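PDB 3GZA: putative alpha-L-fucosidase from Bacteroides thetaiotaomicron VPI-5482, which probably hydrolyses alpha-L-fucosidic linkages as a glycoside hydrolase of family 29. Local coordinates for residues Asn55-Ala67 and Pro319-Leu333. Residues are numbered along the deposited sequence; the frame is centred on the assembly and turned at random. Where two conformers were deposited one is given.
Sequences NPTELNTDQWVQA and PDPTGLIPAGDAQRL
Gly323 O is gripped from opposite faces of its carbonyl plane, by Trp64 NE1 at 2.9 Å and by Asn60 N at 3.2 Å. Nearby, Glu58 N donates to Thr322 O (2.8 Å). A CB on Gly323 would clash with Leu59 CA, and its positive phi (96°) also calls for glycine. The Gln63 amide pairs with the backbone of Ile325: OE1 takes Ile325 N on a lone pair at 2.8 Å, while NE2 gives to Ile325 O, also at 2.8 Å. With CG anti to the backbone N (chi1 -174°) and a bend at chi2, the Gln63 chain turns its amide back to that backbone, and the two bonds fix its rotation. Asp320 OD1 accepts from Thr322 N, an Asx turn, and from Thr322 OG1 and Leu324 N. A water links Ala67 O to Ala330 O. Among apolar contacts, Pro319 CG sits over the Trp64 six-membered ring, a CH-pi contact 3.5 Å from the centroid; Thr61 CG2 lies above the opposite indole face, toward its rim. Replacing Trp64 with alanine is likely to leave Gly323 O held by Asn60 N alone across this contact, with a gap beside Pro319. Ala67 CB meets Ile325 CG2, Ala330 CB and Leu333 CD1. Helix 61-69, after strand 22-26, thus meets the first turns of helix 327-344, after strand 312-317; these strands pair in parallel where the TIM-barrel-type domain closes.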
loop_
_atom_site.group_PDB
_atom_site.type_symbol
_atom_site.label_atom_id
_atom_site.label_comp_id
_atom_site.label_asym_id
_atom_site.label_seq_id
_atom_site.Cartn_x
_atom_site.Cartn_y
_atom_site.Cartn_z
ATOM N N ASN A 55 -1.199 10.234 14.680
ATOM C CA ASN A 55 -2.151 10.189 15.788
ATOM C C ASN A 55 -2.533 11.576 16.314
ATOM O O ASN A 55 -2.188 11.908 17.458
ATOM C CB ASN A 55 -1.566 9.291 16.889
ATOM C CG ASN A 55 -2.554 8.940 17.962
ATOM O OD1 ASN A 55 -3.756 8.811 17.693
ATOM N ND2 ASN A 55 -2.060 8.763 19.195
ATOM N N PRO A 56 -3.200 12.404 15.488
ATOM C CA PRO A 56 -3.574 13.769 15.902
ATOM C C PRO A 56 -4.822 13.682 16.813
ATOM O O PRO A 56 -5.958 13.873 16.368
ATOM C CB PRO A 56 -3.857 14.477 14.594
ATOM C CG PRO A 56 -4.299 13.439 13.655
ATOM C CD PRO A 56 -3.623 12.125 14.113
ATOM N N THR A 57 -4.607 13.438 18.095
ATOM C CA THR A 57 -5.716 13.197 19.006
ATOM C C THR A 57 -6.596 14.428 19.312
ATOM O O THR A 57 -7.696 14.261 19.863
ATOM C CB THR A 57 -5.229 12.582 20.368
ATOM O OG1 THR A 57 -4.338 13.494 21.015
ATOM C CG2 THR A 57 -4.550 11.200 20.156
ATOM N N GLU A 58 -6.132 15.631 18.952
ATOM C CA GLU A 58 -6.899 16.869 19.132
ATOM C C GLU A 58 -7.314 17.458 17.798
ATOM O O GLU A 58 -7.679 18.623 17.717
ATOM C CB GLU A 58 -6.084 17.899 19.912
ATOM C CG GLU A 58 -5.769 17.505 21.348
ATOM C CD GLU A 58 -4.927 18.536 22.046
ATOM O OE1 GLU A 58 -5.483 19.597 22.384
ATOM O OE2 GLU A 58 -3.727 18.277 22.286
ATOM N N LEU A 59 -7.327 16.628 16.766
ATOM C CA LEU A 59 -7.679 17.128 15.417
ATOM C C LEU A 59 -8.966 17.894 15.445
ATOM O O LEU A 59 -9.984 17.407 15.952
ATOM C CB LEU A 59 -7.813 15.971 14.448
ATOM C CG LEU A 59 -8.185 16.466 13.037
ATOM C CD1 LEU A 59 -6.972 17.061 12.409
ATOM C CD2 LEU A 59 -8.724 15.358 12.108
ATOM N N ASN A 60 -8.941 19.091 14.850
ATOM C CA ASN A 60 -10.140 19.896 14.708
ATOM C C ASN A 60 -10.009 20.776 13.464
ATOM O O ASN A 60 -9.441 21.861 13.513
ATOM C CB ASN A 60 -10.403 20.741 15.927
ATOM C CG ASN A 60 -11.697 21.528 15.799
ATOM O OD1 ASN A 60 -12.432 21.352 14.828
ATOM N ND2 ASN A 60 -12.037 22.304 16.840
ATOM N N THR A 61 -10.507 20.312 12.322
ATOM C CA THR A 61 -10.398 21.106 11.105
ATOM C C THR A 61 -11.224 22.391 11.169
ATOM O O THR A 61 -10.901 23.325 10.399
ATOM C CB THR A 61 -10.744 20.307 9.867
ATOM O OG1 THR A 61 -12.014 19.724 10.073
ATOM C CG2 THR A 61 -9.714 19.216 9.602
ATOM N N ASP A 62 -12.205 22.489 12.076
ATOM C CA ASP A 62 -12.905 23.766 12.217
ATOM C C ASP A 62 -11.859 24.810 12.629
ATOM O O ASP A 62 -11.952 25.943 12.205
ATOM C CB ASP A 62 -14.018 23.735 13.250
ATOM C CG ASP A 62 -15.277 23.023 12.796
ATOM O OD1 ASP A 62 -15.406 22.710 11.608
ATOM O OD2 ASP A 62 -16.160 22.800 13.715
ATOM N N GLN A 63 -10.955 24.446 13.565
ATOM C CA GLN A 63 -9.929 25.377 14.077
ATOM C C GLN A 63 -8.989 25.818 12.967
ATOM O O GLN A 63 -8.584 27.005 12.897
ATOM C CB GLN A 63 -9.219 24.772 15.309
ATOM C CG GLN A 63 -8.237 25.685 16.019
ATOM C CD GLN A 63 -6.833 25.592 15.516
ATOM O OE1 GLN A 63 -6.520 24.744 14.672
ATOM N NE2 GLN A 63 -5.952 26.477 16.024
ATOM N N TRP A 64 -8.663 24.885 12.085
ATOM C CA TRP A 64 -7.810 25.210 10.918
ATOM C C TRP A 64 -8.469 26.273 10.017
ATOM O O TRP A 64 -7.856 27.265 9.639
ATOM C CB TRP A 64 -7.634 23.971 10.053
ATOM C CG TRP A 64 -6.934 22.806 10.635
ATOM C CD1 TRP A 64 -6.657 22.567 11.961
ATOM C CD2 TRP A 64 -6.560 21.641 9.938
ATOM N NE1 TRP A 64 -6.058 21.322 12.080
ATOM C CE2 TRP A 64 -6.023 20.726 10.861
ATOM C CE3 TRP A 64 -6.595 21.286 8.585
ATOM C CZ2 TRP A 64 -5.510 19.464 10.472
ATOM C CZ3 TRP A 64 -6.095 20.032 8.203
ATOM C CH2 TRP A 64 -5.568 19.149 9.146
ATOM N N VAL A 65 -9.736 26.042 9.678
ATOM C CA VAL A 65 -10.468 26.890 8.797
ATOM C C VAL A 65 -10.696 28.250 9.436
ATOM O O VAL A 65 -10.552 29.285 8.793
ATOM C CB VAL A 65 -11.774 26.213 8.335
ATOM C CG1 VAL A 65 -12.656 27.182 7.524
ATOM C CG2 VAL A 65 -11.417 24.987 7.490
ATOM N N GLN A 66 -11.026 28.295 10.714
ATOM C CA GLN A 66 -11.212 29.584 11.346
ATOM C C GLN A 66 -9.933 30.370 11.393
ATOM O O GLN A 66 -9.949 31.583 11.277
ATOM C CB GLN A 66 -11.711 29.408 12.781
ATOM C CG GLN A 66 -13.154 28.953 12.836
ATOM C CD GLN A 66 -13.602 28.634 14.230
ATOM O OE1 GLN A 66 -13.175 27.631 14.840
ATOM N NE2 GLN A 66 -14.466 29.475 14.747
ATOM N N ALA A 67 -8.818 29.678 11.580
ATOM C CA ALA A 67 -7.526 30.357 11.647
ATOM C C ALA A 67 -7.218 31.034 10.306
ATOM O O ALA A 67 -6.830 32.189 10.267
ATOM C CB ALA A 67 -6.396 29.394 12.004
ATOM N N PRO A 319 -0.707 22.411 10.203
ATOM C CA PRO A 319 -1.270 21.767 11.428
ATOM C C PRO A 319 -0.181 20.925 12.081
ATOM O O PRO A 319 0.665 20.340 11.427
ATOM C CB PRO A 319 -2.395 20.920 10.886
ATOM C CG PRO A 319 -2.722 21.535 9.537
ATOM C CD PRO A 319 -1.448 22.018 9.005
ATOM N N ASP A 320 -0.241 20.893 13.391
ATOM C CA ASP A 320 0.778 20.247 14.231
ATOM C C ASP A 320 0.428 18.800 14.569
ATOM O O ASP A 320 -0.597 18.278 14.136
ATOM C CB ASP A 320 1.064 21.145 15.450
ATOM C CG ASP A 320 -0.041 21.157 16.526
ATOM O OD1 ASP A 320 -0.926 20.264 16.535
ATOM O OD2 ASP A 320 -0.062 22.125 17.312
ATOM N N PRO A 321 1.295 18.100 15.300
ATOM C CA PRO A 321 0.996 16.669 15.568
ATOM C C PRO A 321 -0.187 16.405 16.496
ATOM O O PRO A 321 -0.597 15.257 16.639
ATOM C CB PRO A 321 2.284 16.154 16.199
ATOM C CG PRO A 321 3.332 17.095 15.735
ATOM C CD PRO A 321 2.653 18.433 15.724
ATOM N N THR A 322 -0.740 17.437 17.100
ATOM C CA THR A 322 -1.960 17.283 17.861
ATOM C C THR A 322 -3.196 17.445 16.977
ATOM O O THR A 322 -4.283 17.010 17.351
ATOM C CB THR A 322 -2.043 18.237 19.048
ATOM O OG1 THR A 322 -2.430 19.556 18.669
ATOM C CG2 THR A 322 -0.720 18.263 19.888
ATOM N N GLY A 323 -3.019 17.983 15.770
ATOM C CA GLY A 323 -4.112 18.207 14.829
ATOM C C GLY A 323 -4.691 19.596 14.848
ATOM O O GLY A 323 -5.848 19.789 14.478
ATOM N N LEU A 324 -3.889 20.571 15.272
ATOM C CA LEU A 324 -4.331 21.949 15.334
ATOM C C LEU A 324 -3.319 22.907 14.678
ATOM O O LEU A 324 -2.117 22.628 14.667
ATOM C CB LEU A 324 -4.470 22.356 16.790
ATOM C CG LEU A 324 -5.545 21.648 17.578
ATOM C CD1 LEU A 324 -5.380 21.948 19.052
ATOM C CD2 LEU A 324 -6.923 22.033 17.092
ATOM N N ILE A 325 -3.814 24.055 14.197
ATOM C CA ILE A 325 -2.920 25.140 13.794
ATOM C C ILE A 325 -2.375 25.743 15.111
ATOM O O ILE A 325 -3.155 26.111 16.021
ATOM C CB ILE A 325 -3.642 26.194 12.896
ATOM C CG1 ILE A 325 -3.924 25.610 11.508
ATOM C CG2 ILE A 325 -2.874 27.510 12.888
ATOM C CD1 ILE A 325 -2.663 25.392 10.663
ATOM N N PRO A 326 -1.033 25.847 15.237
ATOM C CA PRO A 326 -0.460 26.376 16.483
ATOM C C PRO A 326 -0.976 27.753 16.868
ATOM O O PRO A 326 -1.272 28.563 16.002
ATOM C CB PRO A 326 1.063 26.380 16.208
ATOM C CG PRO A 326 1.230 25.275 15.223
ATOM C CD PRO A 326 0.024 25.345 14.322
ATOM N N ALA A 327 -1.090 28.012 18.167
ATOM C CA ALA A 327 -1.653 29.255 18.649
ATOM C C ALA A 327 -0.989 30.497 18.086
ATOM O O ALA A 327 -1.649 31.496 17.779
ATOM C CB ALA A 327 -1.559 29.264 20.200
ATOM N N GLY A 328 0.342 30.487 18.030
ATOM C CA GLY A 328 1.067 31.635 17.522
ATOM C C GLY A 328 0.778 31.945 16.061
ATOM O O GLY A 328 0.635 33.097 15.680
ATOM N N ASP A 329 0.715 30.884 15.273
ATOM C CA ASP A 329 0.368 30.989 13.872
ATOM C C ASP A 329 -1.021 31.606 13.708
ATOM O O ASP A 329 -1.247 32.495 12.916
ATOM C CB ASP A 329 0.423 29.619 13.234
ATOM C CG ASP A 329 1.809 29.004 13.260
ATOM O OD1 ASP A 329 2.429 28.900 14.353
ATOM O OD2 ASP A 329 2.248 28.622 12.135
ATOM N N ALA A 330 -1.981 31.061 14.444
ATOM C CA ALA A 330 -3.371 31.557 14.405
ATOM C C ALA A 330 -3.464 33.026 14.793
ATOM O O ALA A 330 -4.213 33.815 14.185
ATOM C CB ALA A 330 -4.249 30.705 15.345
ATOM N N GLN A 331 -2.701 33.418 15.799
ATOM C CA GLN A 331 -2.729 34.812 16.233
ATOM C C GLN A 331 -2.169 35.694 15.122
ATOM O O GLN A 331 -2.706 36.739 14.863
ATOM C CB GLN A 331 -1.982 34.988 17.540
ATOM C CG GLN A 331 -1.788 36.404 18.008
ATOM C CD GLN A 331 -3.099 37.164 18.218
ATOM O OE1 GLN A 331 -4.147 36.581 18.539
ATOM N NE2 GLN A 331 -3.032 38.478 18.054
ATOM N N ARG A 332 -1.062 35.292 14.511
ATOM C CA ARG A 332 -0.446 36.088 13.431
ATOM C C ARG A 332 -1.383 36.247 12.240
ATOM O O ARG A 332 -1.420 37.293 11.595
ATOM C CB ARG A 332 0.861 35.448 12.952
ATOM C CG ARG A 332 1.612 36.211 11.886
ATOM C CD ARG A 332 1.955 37.680 12.302
ATOM N NE ARG A 332 2.375 37.873 13.703
ATOM C CZ ARG A 332 3.581 37.584 14.187
ATOM N NH1 ARG A 332 4.512 37.031 13.423
ATOM N NH2 ARG A 332 3.838 37.761 15.458
ATOM N N LEU A 333 -2.069 35.169 11.901
ATOM C CA LEU A 333 -3.075 35.183 10.862
ATOM C C LEU A 333 -4.177 36.188 11.175
ATOM O O LEU A 333 -4.581 36.948 10.290
ATOM C CB LEU A 333 -3.643 33.782 10.649
ATOM C CG LEU A 333 -2.688 32.795 9.981
ATOM C CD1 LEU A 333 -3.167 31.335 10.130
ATOM C CD2 LEU A 333 -2.401 33.113 8.481
HETATM O O HOH W 1 -6.400 33.102 13.001
#